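PDB 3T3W: enoyl-CoA hydratase from Mycobacterium thermoresistibile, which probably catalyses the reversible addition of water across the double bond of enoyl-CoA thioesters in lipid metabolism, as enoyl-CoA hydratases do. Local coordinates for residues L134-P138 against V162-H167; L107-L111 against F241-Q246; R112-V116 against N233-D237; I30-N36 against V67-N73. All blocks are in the same frame, centred on the assembly; numbering follows the deposited sequence.

The four contacts run through one crotonase-like chain from the sheet to the helices at the subunit interfaces. Interactions 1 and 2 have centres about 9 Å apart, and they meet where Ser-110 OG lies 2.9 Å from Leu-134 O, probably a hydrogen bond. Interaction 3 sits about 9 Å from interaction 2, centre to centre, and shares helix 95-115 with it; Phe-241 CD2 packs 3.4 Å from Arg-114 NH2. Interaction 4 lies within the sheet, about 18 Å from interaction 1 between centres, yet Leu-135 CD1 reaches Leu-35 CD1 at 3.6 Å. The zinc ion is bound within interaction 1 by Glu-163, and the side chain of Leu-107 in interaction 2 is about 9 Å from it.

Interaction 1: L134-P138 against V162-H167; sequences LLCWP and VEYHGH. With ZN (zinc ion), chain T.
The backbones come closest at two places, Leu-134 against Tyr-164 (CA to CA 6.6 Å) and Trp-137 against Gly-166 (CA to CA 6.9 Å), where the end of a short helix meets an irregular loop. The Trp-137 indole reaches from the helix end into the loop. The CA of Gly-166 lies over one face of its six-membered ring as a CH-pi contact, 3.8 Å from the ring centroid, while Tyr-164 O sits at the indole edge. The far end of the indole presents CH2 to the centre of the imidazole face of His-167, a T-shaped pair with planes at 69°. Asp-152 holds the imidazole from elsewhere through NE2. Helix 133-136 and this loop belong to the core of the crotonase fold, and near its start the same loop contributes to a zinc site: OE2 of Glu-163 binds the zinc ion at 2.1 Å, together with Glu-102, His-252, His-256 and a water. Beside the tryptophan, Leu-134 CD1 meets Val-162 CG2 at 3.6 Å and its CG meets Tyr-164 CB. With CG anti to its backbone N (chi1 -179°), Tyr-164 stretches along the helix end toward Pro-138, and one water joins its OH (2.7 Å) to Trp-137 O (3.1 Å).

Interaction 2: L107-L111 against F241-Q246; sequences LEYSL and FYAAIQ
Leu-111 packs as a knob into a hole on helix 241-263 lined by Phe-241, Tyr-242, Ile-245 and Gln-246. Its two methyl groups divide the work: CD1 points to the amide end of Gln-246, 3.5 Å from NE2, and also nears Tyr-242 CE2, whereas CD2 turns to Phe-241 CE2 at 4.3 Å. One turn earlier, Leu-107 CD1 meets Ile-245 CG2 at 3.4 Å, tighter than an ordinary methyl contact, as the two side chains lie alongside, pointing opposite ways. The other methyl of Leu-107, CD2, lies 3.5 Å from Gln-246 OE1. The segments run nearly antiparallel, at 158°, with axes 12.2 Å apart, so that side chains from both helices fill the interval. This is helix-to-helix packing of helix 95-115 against the long C-terminal helix 241-263 of the crotonase-like chain. Within that second helix the walls brace one another: Ile-245 CG1 lies over one face of the Phe-241 ring, and Gln-246 CG over one face of the Tyr-242 ring. The bend of Gln-246 at chi2 (-61°) folds its amide back beside the leucines. Farther out, Arg-230 of a neighbouring subunit donates to Gln-246 OE1, and the Tyr-242 ring stacks on Tyr-242 of that same subunit. Trp-169 meets the Phe-241 ring edge-to-face, while Tyr-164 packs on both Leu-111 and Phe-241.

Interaction 3: R112-V116 against N233-D237; sequences RWRNV and NQTLD. With EDO (1,2-ethanediol), chain H.
Arg-114 reaches across to helix 222-239 and lays its guanidinium flat on the side-chain amide of Asn-233, the two planes only 3° apart and Asn-233 CG 3.6 Å above the guanidinium centre. The arginine leaves its helix with CG anti to the backbone N, bends at chi2 (-98°, an unusual value), then runs extended to its tip. That one bend brings NH1 to Asp-237 OD2 at 2.8 Å, a salt bridge that meets the syn side of the carboxylate but somewhat out of its plane, with guanidinium and carboxylate planes 54° apart. NH1 also donates to Asn-115 OD1, 2.9 Å away, and together with the bonds to Asp-237 and Asn-233 this limits the group's rotation. NH2 donates to Asn-233 O at 3.1 Å; this carbonyl already accepts from Asp-237 N within its helix, and the two donors arrive from opposite faces of its plane. The contact thus ties the C-terminal end of helix 95-115 to helix 222-239 in the crotonase-like chain. Asn-233 ND2 donates to two waters, one of them bridging to Asn-115 OD1 and the other to Arg-114 O, while OD1 is held by Lys-177 of another neighbouring subunit. Phe-241 packs on Arg-114 from the next helix, and Leu-236 CB borders the guanidinium edge.

Interaction 4: I30-N36 against V67-N73; sequences IATITLN and VIVLRAN
The guanidinium of Arg-71 has Thr-34 OG1 at its edge, in plane, and NH1 donates to that oxygen at 3.0 Å. Arg-71 NH1 also donates to Asn-73 OD1 at 3.1 Å, approaching from above that carbonyl's plane, and Asp-207 forms a salt bridge with Arg-71 NE. Asn-73 in turn gives ND2 to Asn-36 OD1 at 3.0 Å; the amides stand nearly perpendicular (88°), and ND2 meets OD1 from above the Asn-36 carbonyl plane, not on a lone pair. CG of Arg-71 sits between its backbone N and carbonyl carbon (chi1 61°), and the bend at chi3 curls the chain back beside Thr-34; CD touches Thr-32 CG2 at 3.5 Å. Behind these groups run two parallel strands, 30-35 and 67-72, joined by helix 46-61 in a beta-alpha-beta crossover. Their backbones alternate as donor and acceptor, from Ala-31 N to Val-67 O through to Asn-73 N to Leu-35 O at 2.9 Å. The face bearing Ile-33, Leu-35, Ile-68 and Leu-70 is apolar, with Ile-33 CD1 on Ile-68 CG2 at 3.8 Å, and helix 46-61 covers part of it. On the other face helix 206-217 packs. At the C-terminal ends of the two strands lies a linked set of polar groups; Asp-207 probably offsets much of the charge of Arg-71, which would still polarise the Thr-34 hydroxyl and the Asn-73 amide.

Interaction 1: L134-P138 against V162-H167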
loop_
_atom_site.group_PDB
_atom_site.type_symbol
_atom_site.label_atom_id
_atom_site.label_comp_id
_atom_site.label_asym_id
_atom_site.label_seq_id
_atom_site.Cartn_x
_atom_site.Cartn_y
_atom_site.Cartn_z
ATOM N N LEU F 134 12.765 -2.637 21.528
ATOM C CA LEU F 134 11.306 -2.613 21.702
ATOM C C LEU F 134 10.864 -1.614 22.758
ATOM O O LEU F 134 9.686 -1.256 22.798
ATOM C CB LEU F 134 10.755 -4.008 22.033
ATOM C CG LEU F 134 10.377 -4.860 20.846
ATOM C CD1 LEU F 134 11.619 -5.187 20.017
ATOM C CD2 LEU F 134 9.652 -6.124 21.246
ATOM N N LEU F 135 11.803 -1.112 23.564
ATOM C CA LEU F 135 11.470 -0.093 24.553
ATOM C C LEU F 135 11.673 1.318 24.001
ATOM O O LEU F 135 10.871 2.188 24.311
ATOM C CB LEU F 135 12.269 -0.276 25.827
ATOM C CG LEU F 135 12.250 -1.703 26.445
ATOM C CD1 LEU F 135 12.948 -1.696 27.825
ATOM C CD2 LEU F 135 10.811 -2.254 26.550
ATOM N N CYS F 136 12.738 1.561 23.226
ATOM C CA CYS F 136 13.020 2.896 22.746
ATOM C C CYS F 136 12.358 3.195 21.398
ATOM O O CYS F 136 11.908 4.335 21.187
ATOM C CB CYS F 136 14.538 3.187 22.703
ATOM S SG CYS F 136 15.515 2.119 21.654
ATOM N N TRP F 137 12.282 2.238 20.474
ATOM C CA TRP F 137 11.648 2.540 19.176
ATOM C C TRP F 137 10.236 3.076 19.260
ATOM O O TRP F 137 9.889 3.971 18.472
ATOM C CB TRP F 137 11.697 1.357 18.217
ATOM C CG TRP F 137 13.009 1.111 17.534
ATOM C CD1 TRP F 137 14.003 2.008 17.233
ATOM C CD2 TRP F 137 13.429 -0.149 16.936
ATOM N NE1 TRP F 137 15.029 1.412 16.536
ATOM C CE2 TRP F 137 14.734 0.103 16.317
ATOM C CE3 TRP F 137 12.881 -1.417 16.866
ATOM C CZ2 TRP F 137 15.426 -0.885 15.657
ATOM C CZ3 TRP F 137 13.600 -2.402 16.208
ATOM C CH2 TRP F 137 14.826 -2.136 15.599
ATOM N N PRO F 138 9.403 2.585 20.202
ATOM C CA PRO F 138 8.031 3.158 20.328
ATOM C C PRO F 138 7.975 4.638 20.758
ATOM O O PRO F 138 6.942 5.278 20.631
ATOM C CB PRO F 138 7.357 2.244 21.364
ATOM C CG PRO F 138 8.085 0.935 21.130
ATOM C CD PRO F 138 9.524 1.336 20.974
ATOM N N VAL F 162 14.414 -9.118 16.040
ATOM C CA VAL F 162 13.399 -9.134 17.130
ATOM C C VAL F 162 11.971 -8.972 16.597
ATOM O O VAL F 162 11.727 -8.734 15.378
ATOM C CB VAL F 162 13.709 -8.065 18.198
ATOM C CG1 VAL F 162 15.040 -8.416 18.919
ATOM C CG2 VAL F 162 13.773 -6.664 17.564
ATOM N N GLU F 163 11.026 -9.088 17.534
ATOM C CA GLU F 163 9.610 -9.283 17.207
ATOM C C GLU F 163 8.932 -8.085 16.570
ATOM O O GLU F 163 7.921 -8.250 15.869
ATOM C CB GLU F 163 8.867 -9.587 18.523
ATOM C CG GLU F 163 9.178 -10.951 19.138
ATOM C CD GLU F 163 10.456 -11.053 20.000
ATOM O OE1 GLU F 163 11.244 -10.082 20.074
ATOM O OE2 GLU F 163 10.678 -12.159 20.561
ATOM N N TYR F 164 9.456 -6.889 16.821
ATOM C CA TYR F 164 8.905 -5.616 16.375
ATOM C C TYR F 164 9.955 -5.055 15.426
ATOM O O TYR F 164 11.018 -4.555 15.855
ATOM C CB TYR F 164 8.710 -4.705 17.579
ATOM C CG TYR F 164 8.127 -3.312 17.372
ATOM C CD1 TYR F 164 6.786 -3.059 17.625
ATOM C CD2 TYR F 164 8.927 -2.223 17.051
ATOM C CE1 TYR F 164 6.237 -1.779 17.494
ATOM C CE2 TYR F 164 8.402 -0.930 16.969
ATOM C CZ TYR F 164 7.042 -0.711 17.202
ATOM O OH TYR F 164 6.487 0.553 17.145
ATOM N N HIS F 165 9.690 -5.205 14.141
ATOM C CA HIS F 165 10.677 -4.895 13.120
ATOM C C HIS F 165 10.686 -3.404 12.787
ATOM O O HIS F 165 10.199 -2.969 11.752
ATOM C CB HIS F 165 10.483 -5.754 11.854
ATOM C CG HIS F 165 11.618 -5.616 10.869
ATOM N ND1 HIS F 165 12.730 -6.402 10.933
ATOM C CD2 HIS F 165 11.861 -4.672 9.879
ATOM C CE1 HIS F 165 13.594 -5.997 9.980
ATOM N NE2 HIS F 165 13.069 -4.941 9.347
ATOM N N GLY F 166 11.326 -2.631 13.652
ATOM C CA GLY F 166 11.607 -1.225 13.400
ATOM C C GLY F 166 12.817 -1.036 12.482
ATOM O O GLY F 166 13.021 0.043 11.944
ATOM N N HIS F 167 13.637 -2.088 12.341
ATOM C CA HIS F 167 14.967 -1.952 11.786
ATOM C C HIS F 167 14.949 -1.240 10.442
ATOM O O HIS F 167 15.736 -0.300 10.200
ATOM C CB HIS F 167 15.663 -3.315 11.582
ATOM C CG HIS F 167 15.577 -4.252 12.763
ATOM N ND1 HIS F 167 14.381 -4.722 13.254
ATOM C CD2 HIS F 167 16.581 -4.867 13.508
ATOM C CE1 HIS F 167 14.630 -5.572 14.273
ATOM N NE2 HIS F 167 15.982 -5.676 14.418
HETATM ZN ZN ZN T . 10.592 -14.168 19.881
HETATM O O HOH W 1 8.068 2.649 16.381
HETATM O O HOH W 2 12.641 -14.093 20.393
#

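Interaction 2: L107-L111 against F241-Q246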
loop_
_atom_site.group_PDB
_atom_site.type_symbol
_atom_site.label_atom_id
_atom_site.label_comp_id
_atom_site.label_asym_id
_atom_site.label_seq_id
_atom_site.Cartn_x
_atom_site.Cartn_y
_atom_site.Cartn_z
ATOM N N LEU F 107 4.940 -7.548 20.997
ATOM C CA LEU F 107 4.324 -6.803 19.883
ATOM C C LEU F 107 3.220 -5.825 20.316
ATOM O O LEU F 107 3.278 -4.619 19.990
ATOM C CB LEU F 107 3.766 -7.787 18.865
ATOM C CG LEU F 107 3.307 -7.186 17.532
ATOM C CD1 LEU F 107 4.486 -6.577 16.813
ATOM C CD2 LEU F 107 2.664 -8.251 16.665
ATOM N N GLU F 108 2.203 -6.321 21.022
ATOM C CA GLU F 108 1.043 -5.504 21.383
ATOM C C GLU F 108 1.447 -4.360 22.339
ATOM O O GLU F 108 1.015 -3.213 22.172
ATOM C CB GLU F 108 -0.065 -6.366 22.017
ATOM C CG GLU F 108 -1.334 -5.637 22.458
ATOM C CD GLU F 108 -2.263 -6.504 23.310
ATOM O OE1 GLU F 108 -2.416 -7.714 22.990
ATOM O OE2 GLU F 108 -2.813 -5.972 24.324
ATOM N N TYR F 109 2.306 -4.658 23.317
ATOM C CA TYR F 109 2.756 -3.631 24.246
ATOM C C TYR F 109 3.492 -2.533 23.505
ATOM O O TYR F 109 3.221 -1.373 23.712
ATOM C CB TYR F 109 3.677 -4.235 25.292
ATOM C CG TYR F 109 3.014 -4.932 26.487
ATOM C CD1 TYR F 109 1.649 -5.219 26.532
ATOM C CD2 TYR F 109 3.795 -5.350 27.571
ATOM C CE1 TYR F 109 1.073 -5.884 27.625
ATOM C CE2 TYR F 109 3.216 -6.012 28.670
ATOM C CZ TYR F 109 1.874 -6.284 28.694
ATOM O OH TYR F 109 1.302 -6.971 29.790
ATOM N N SER F 110 4.433 -2.912 22.651
ATOM C CA SER F 110 5.274 -1.930 21.972
ATOM C C SER F 110 4.408 -1.061 21.038
ATOM O O SER F 110 4.597 0.158 20.975
ATOM C CB SER F 110 6.437 -2.586 21.241
ATOM O OG SER F 110 7.460 -3.038 22.119
ATOM N N LEU F 111 3.447 -1.666 20.334
ATOM C CA LEU F 111 2.527 -0.875 19.505
ATOM C C LEU F 111 1.643 0.071 20.326
ATOM O O LEU F 111 1.437 1.217 19.935
ATOM C CB LEU F 111 1.687 -1.787 18.593
ATOM C CG LEU F 111 2.411 -2.272 17.345
ATOM C CD1 LEU F 111 1.565 -3.377 16.673
ATOM C CD2 LEU F 111 2.689 -1.126 16.353
ATOM N N PHE F 241 3.473 0.805 7.831
ATOM C CA PHE F 241 4.110 0.443 9.079
ATOM C C PHE F 241 3.367 -0.629 9.872
ATOM O O PHE F 241 3.937 -1.672 10.172
ATOM C CB PHE F 241 4.403 1.691 9.941
ATOM C CG PHE F 241 5.092 1.379 11.217
ATOM C CD1 PHE F 241 6.431 1.029 11.218
ATOM C CD2 PHE F 241 4.434 1.426 12.425
ATOM C CE1 PHE F 241 7.101 0.688 12.393
ATOM C CE2 PHE F 241 5.123 1.115 13.621
ATOM C CZ PHE F 241 6.440 0.712 13.595
ATOM N N TYR F 242 2.090 -0.393 10.211
ATOM C CA TYR F 242 1.318 -1.405 10.946
ATOM C C TYR F 242 1.338 -2.760 10.232
ATOM O O TYR F 242 1.640 -3.791 10.846
ATOM C CB TYR F 242 -0.142 -0.961 11.099
ATOM C CG TYR F 242 -0.963 -1.957 11.897
ATOM C CD1 TYR F 242 -1.730 -2.957 11.279
ATOM C CD2 TYR F 242 -1.006 -1.872 13.274
ATOM C CE1 TYR F 242 -2.505 -3.823 12.045
ATOM C CE2 TYR F 242 -1.757 -2.799 14.044
ATOM C CZ TYR F 242 -2.504 -3.752 13.410
ATOM O OH TYR F 242 -3.327 -4.642 14.171
ATOM N N ALA F 243 1.029 -2.768 8.953
ATOM C CA ALA F 243 0.966 -4.022 8.177
ATOM C C ALA F 243 2.341 -4.730 8.135
ATOM O O ALA F 243 2.403 -5.951 8.270
ATOM C CB ALA F 243 0.443 -3.766 6.736
ATOM N N ALA F 244 3.423 -3.979 7.998
ATOM C CA ALA F 244 4.766 -4.549 7.910
ATOM C C ALA F 244 5.196 -5.126 9.240
ATOM O O ALA F 244 5.785 -6.226 9.325
ATOM C CB ALA F 244 5.782 -3.500 7.402
ATOM N N ILE F 245 4.880 -4.421 10.323
ATOM C CA ILE F 245 5.179 -4.934 11.673
ATOM C C ILE F 245 4.470 -6.277 11.934
ATOM O O ILE F 245 5.051 -7.232 12.428
ATOM C CB ILE F 245 4.743 -3.902 12.745
ATOM C CG1 ILE F 245 5.706 -2.696 12.745
ATOM C CG2 ILE F 245 4.718 -4.566 14.127
ATOM C CD1 ILE F 245 7.080 -2.995 13.326
ATOM N N GLN F 246 3.208 -6.362 11.546
ATOM C CA GLN F 246 2.471 -7.605 11.669
ATOM C C GLN F 246 3.090 -8.723 10.807
ATOM O O GLN F 246 3.217 -9.896 11.262
ATOM C CB GLN F 246 0.984 -7.388 11.371
ATOM C CG GLN F 246 0.242 -6.449 12.326
ATOM C CD GLN F 246 0.241 -6.917 13.761
ATOM O OE1 GLN F 246 0.280 -8.122 14.047
ATOM N NE2 GLN F 246 0.153 -5.955 14.697
#

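Interaction 3: R112-V116 against N233-D237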
loop_
_atom_site.group_PDB
_atom_site.type_symbol
_atom_site.label_atom_id
_atom_site.label_comp_id
_atom_site.label_asym_id
_atom_site.label_seq_id
_atom_site.Cartn_x
_atom_site.Cartn_y
_atom_site.Cartn_z
ATOM N N ARG F 112 1.172 -0.384 21.479
ATOM C CA ARG F 112 0.380 0.441 22.333
ATOM C C ARG F 112 1.179 1.663 22.789
ATOM O O ARG F 112 0.668 2.793 22.736
ATOM C CB ARG F 112 -0.091 -0.347 23.564
ATOM C CG ARG F 112 -0.861 0.548 24.481
ATOM C CD ARG F 112 -1.841 -0.203 25.311
ATOM N NE ARG F 112 -1.295 -1.241 26.157
ATOM C CZ ARG F 112 -1.563 -2.542 26.029
ATOM N NH1 ARG F 112 -1.107 -3.412 26.924
ATOM N NH2 ARG F 112 -2.280 -2.994 25.007
ATOM N N TRP F 113 2.441 1.472 23.166
ATOM C CA TRP F 113 3.262 2.630 23.586
ATOM C C TRP F 113 3.498 3.608 22.433
ATOM O O TRP F 113 3.425 4.845 22.611
ATOM C CB TRP F 113 4.584 2.152 24.131
ATOM C CG TRP F 113 4.429 1.148 25.235
ATOM C CD1 TRP F 113 3.356 0.971 26.111
ATOM C CD2 TRP F 113 5.394 0.112 25.580
ATOM N NE1 TRP F 113 3.603 -0.101 26.969
ATOM C CE2 TRP F 113 4.828 -0.637 26.700
ATOM C CE3 TRP F 113 6.635 -0.251 25.072
ATOM C CZ2 TRP F 113 5.491 -1.726 27.263
ATOM C CZ3 TRP F 113 7.294 -1.339 25.644
ATOM C CH2 TRP F 113 6.730 -2.056 26.725
ATOM N N ARG F 114 3.781 3.054 21.260
ATOM C CA ARG F 114 3.944 3.819 20.045
ATOM C C ARG F 114 2.778 4.780 19.829
ATOM O O ARG F 114 2.990 5.920 19.369
ATOM C CB ARG F 114 4.137 2.875 18.845
ATOM C CG ARG F 114 4.445 3.549 17.515
ATOM C CD ARG F 114 3.201 3.695 16.651
ATOM N NE ARG F 114 3.569 4.073 15.277
ATOM C CZ ARG F 114 2.686 4.253 14.292
ATOM N NH1 ARG F 114 1.373 4.132 14.534
ATOM N NH2 ARG F 114 3.145 4.558 13.073
ATOM N N ASN F 115 1.567 4.312 20.119
ATOM C CA ASN F 115 0.337 5.047 19.831
ATOM C C ASN F 115 -0.179 5.940 20.954
ATOM O O ASN F 115 -1.202 6.630 20.786
ATOM C CB ASN F 115 -0.743 4.063 19.363
ATOM C CG ASN F 115 -0.433 3.504 17.989
ATOM O OD1 ASN F 115 -0.107 4.282 17.071
ATOM N ND2 ASN F 115 -0.546 2.171 17.822
ATOM N N VAL F 116 0.496 5.956 22.112
ATOM C CA VAL F 116 0.038 6.835 23.177
ATOM C C VAL F 116 0.024 8.279 22.650
ATOM O O VAL F 116 1.009 8.711 22.062
ATOM C CB VAL F 116 0.911 6.690 24.459
ATOM C CG1 VAL F 116 0.693 7.859 25.440
ATOM C CG2 VAL F 116 0.664 5.341 25.116
ATOM N N ASN F 233 2.744 9.571 12.464
ATOM C CA ASN F 233 2.465 8.148 12.688
ATOM C C ASN F 233 1.451 7.595 11.669
ATOM O O ASN F 233 1.593 6.451 11.217
ATOM C CB ASN F 233 2.019 7.849 14.124
ATOM C CG ASN F 233 3.185 7.772 15.094
ATOM O OD1 ASN F 233 4.323 7.957 14.695
ATOM N ND2 ASN F 233 2.911 7.514 16.387
ATOM N N GLN F 234 0.469 8.387 11.304
ATOM C CA GLN F 234 -0.501 7.989 10.293
ATOM C C GLN F 234 0.148 7.963 8.893
ATOM O O GLN F 234 -0.140 7.068 8.097
ATOM C CB GLN F 234 -1.750 8.911 10.308
ATOM C CG GLN F 234 -2.704 8.680 9.177
ATOM C CD GLN F 234 -3.355 7.284 9.178
ATOM O OE1 GLN F 234 -3.143 6.469 10.075
ATOM N NE2 GLN F 234 -4.144 7.015 8.143
ATOM N N THR F 235 1.039 8.912 8.593
ATOM C CA THR F 235 1.832 8.835 7.374
ATOM C C THR F 235 2.592 7.480 7.320
ATOM O O THR F 235 2.543 6.790 6.318
ATOM C CB THR F 235 2.808 10.018 7.212
ATOM O OG1 THR F 235 2.043 11.216 7.014
ATOM C CG2 THR F 235 3.724 9.820 5.993
ATOM N N LEU F 236 3.240 7.098 8.418
ATOM C CA LEU F 236 3.941 5.805 8.512
ATOM C C LEU F 236 3.005 4.615 8.334
ATOM O O LEU F 236 3.306 3.668 7.580
ATOM C CB LEU F 236 4.692 5.688 9.839
ATOM C CG LEU F 236 5.905 6.595 10.020
ATOM C CD1 LEU F 236 6.458 6.560 11.443
ATOM C CD2 LEU F 236 7.007 6.286 9.018
ATOM N N ASP F 237 1.821 4.686 8.926
ATOM C CA ASP F 237 0.872 3.584 8.731
ATOM C C ASP F 237 0.296 3.502 7.284
ATOM O O ASP F 237 0.134 2.387 6.759
ATOM C CB ASP F 237 -0.231 3.684 9.800
ATOM C CG ASP F 237 0.270 3.251 11.164
ATOM O OD1 ASP F 237 1.084 2.283 11.223
ATOM O OD2 ASP F 237 -0.184 3.824 12.208
HETATM C C1 EDO H . 9.551 7.386 15.640
HETATM O O1 EDO H . 9.056 8.682 15.817
HETATM C C2 EDO H . 8.720 6.642 14.637
HETATM O O2 EDO H . 7.414 6.437 15.220
HETATM O O HOH W 3 5.343 6.918 18.296
HETATM O O HOH W 4 0.026 6.977 16.734
#

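Interaction 4: I30-N36 against V67-N73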
loop_
_atom_site.group_PDB
_atom_site.type_symbol
_atom_site.label_atom_id
_atom_site.label_comp_id
_atom_site.label_asym_id
_atom_site.label_seq_id
_atom_site.Cartn_x
_atom_site.Cartn_y
_atom_site.Cartn_z
ATOM N N ILE F 30 5.769 16.386 33.193
ATOM C CA ILE F 30 6.597 15.312 32.581
ATOM C C ILE F 30 6.425 14.085 33.454
ATOM O O ILE F 30 6.619 14.173 34.657
ATOM C CB ILE F 30 8.097 15.715 32.540
ATOM C CG1 ILE F 30 8.301 16.977 31.696
ATOM C CG2 ILE F 30 8.937 14.549 31.964
ATOM C CD1 ILE F 30 9.658 17.630 31.884
ATOM N N ALA F 31 6.084 12.944 32.852
ATOM C CA ALA F 31 6.127 11.644 33.533
ATOM C C ALA F 31 7.429 11.003 33.161
ATOM O O ALA F 31 7.677 10.757 31.970
ATOM C CB ALA F 31 4.980 10.740 33.071
ATOM N N THR F 32 8.266 10.742 34.161
ATOM C CA THR F 32 9.521 10.064 33.926
ATOM C C THR F 32 9.400 8.602 34.389
ATOM O O THR F 32 9.127 8.335 35.586
ATOM C CB THR F 32 10.677 10.748 34.663
ATOM O OG1 THR F 32 10.706 12.134 34.260
ATOM C CG2 THR F 32 11.989 10.057 34.326
ATOM N N ILE F 33 9.552 7.696 33.422
ATOM C CA ILE F 33 9.466 6.263 33.653
ATOM C C ILE F 33 10.900 5.729 33.601
ATOM O O ILE F 33 11.571 5.820 32.567
ATOM C CB ILE F 33 8.639 5.558 32.544
ATOM C CG1 ILE F 33 7.226 6.155 32.432
ATOM C CG2 ILE F 33 8.610 4.041 32.758
ATOM C CD1 ILE F 33 6.366 5.660 31.270
ATOM N N THR F 34 11.363 5.161 34.713
ATOM C CA THR F 34 12.706 4.653 34.813
ATOM C C THR F 34 12.764 3.131 34.938
ATOM O O THR F 34 12.135 2.558 35.840
ATOM C CB THR F 34 13.437 5.265 36.034
ATOM O OG1 THR F 34 13.556 6.675 35.857
ATOM C CG2 THR F 34 14.843 4.640 36.187
ATOM N N LEU F 35 13.518 2.485 34.046
ATOM C CA LEU F 35 13.869 1.072 34.172
ATOM C C LEU F 35 14.853 0.933 35.311
ATOM O O LEU F 35 15.939 1.474 35.258
ATOM C CB LEU F 35 14.490 0.547 32.886
ATOM C CG LEU F 35 13.730 0.790 31.571
ATOM C CD1 LEU F 35 14.535 0.162 30.411
ATOM C CD2 LEU F 35 12.307 0.259 31.666
ATOM N N ASN F 36 14.438 0.252 36.377
ATOM C CA ASN F 36 15.232 0.162 37.600
ATOM C C ASN F 36 15.556 -1.296 37.935
ATOM O O ASN F 36 15.254 -1.785 39.030
ATOM C CB ASN F 36 14.514 0.844 38.757
ATOM C CG ASN F 36 15.404 1.017 39.965
ATOM O OD1 ASN F 36 16.606 1.176 39.828
ATOM N ND2 ASN F 36 14.816 0.924 41.166
ATOM N N VAL F 67 4.188 15.203 28.534
ATOM C CA VAL F 67 5.298 14.493 27.857
ATOM C C VAL F 67 5.771 13.342 28.736
ATOM O O VAL F 67 5.820 13.456 29.971
ATOM C CB VAL F 67 6.487 15.471 27.587
ATOM C CG1 VAL F 67 7.687 14.804 26.905
ATOM C CG2 VAL F 67 6.034 16.656 26.706
ATOM N N ILE F 68 6.176 12.268 28.081
ATOM C CA ILE F 68 6.688 11.076 28.728
ATOM C C ILE F 68 8.163 10.950 28.397
ATOM O O ILE F 68 8.571 11.042 27.220
ATOM C CB ILE F 68 5.946 9.828 28.229
ATOM C CG1 ILE F 68 4.451 9.947 28.600
ATOM C CG2 ILE F 68 6.615 8.541 28.772
ATOM C CD1 ILE F 68 3.477 8.973 27.934
ATOM N N VAL F 69 8.955 10.732 29.436
ATOM C CA VAL F 69 10.364 10.416 29.301
ATOM C C VAL F 69 10.609 8.983 29.778
ATOM O O VAL F 69 10.225 8.639 30.895
ATOM C CB VAL F 69 11.260 11.401 30.090
ATOM C CG1 VAL F 69 12.738 10.894 30.137
ATOM C CG2 VAL F 69 11.168 12.809 29.527
ATOM N N LEU F 70 11.258 8.167 28.931
ATOM C CA LEU F 70 11.677 6.805 29.294
ATOM C C LEU F 70 13.200 6.800 29.430
ATOM O O LEU F 70 13.927 7.177 28.491
ATOM C CB LEU F 70 11.259 5.796 28.234
ATOM C CG LEU F 70 11.740 4.351 28.466
ATOM C CD1 LEU F 70 10.975 3.771 29.677
ATOM C CD2 LEU F 70 11.507 3.571 27.164
ATOM N N ARG F 71 13.661 6.399 30.606
ATOM C CA ARG F 71 15.080 6.332 30.912
ATOM C C ARG F 71 15.386 5.067 31.710
ATOM O O ARG F 71 14.493 4.292 32.052
ATOM C CB ARG F 71 15.530 7.579 31.674
ATOM C CG ARG F 71 14.840 7.783 33.023
ATOM C CD ARG F 71 15.278 8.998 33.832
ATOM N NE ARG F 71 16.693 8.909 34.148
ATOM C CZ ARG F 71 17.190 8.187 35.161
ATOM N NH1 ARG F 71 16.395 7.483 35.976
ATOM N NH2 ARG F 71 18.498 8.149 35.349
ATOM N N ALA F 72 16.650 4.871 32.045
ATOM C CA ALA F 72 17.097 3.618 32.660
ATOM C C ALA F 72 18.247 3.900 33.625
ATOM O O ALA F 72 19.150 4.685 33.298
ATOM C CB ALA F 72 17.543 2.630 31.605
ATOM N N ASN F 73 18.198 3.256 34.793
ATOM C CA ASN F 73 19.291 3.345 35.770
ATOM C C ASN F 73 20.461 2.459 35.417
ATOM O O ASN F 73 20.320 1.415 34.774
ATOM C CB ASN F 73 18.807 3.042 37.170
ATOM C CG ASN F 73 18.030 4.202 37.777
ATOM O OD1 ASN F 73 18.148 5.370 37.328
ATOM N ND2 ASN F 73 17.195 3.893 38.764
#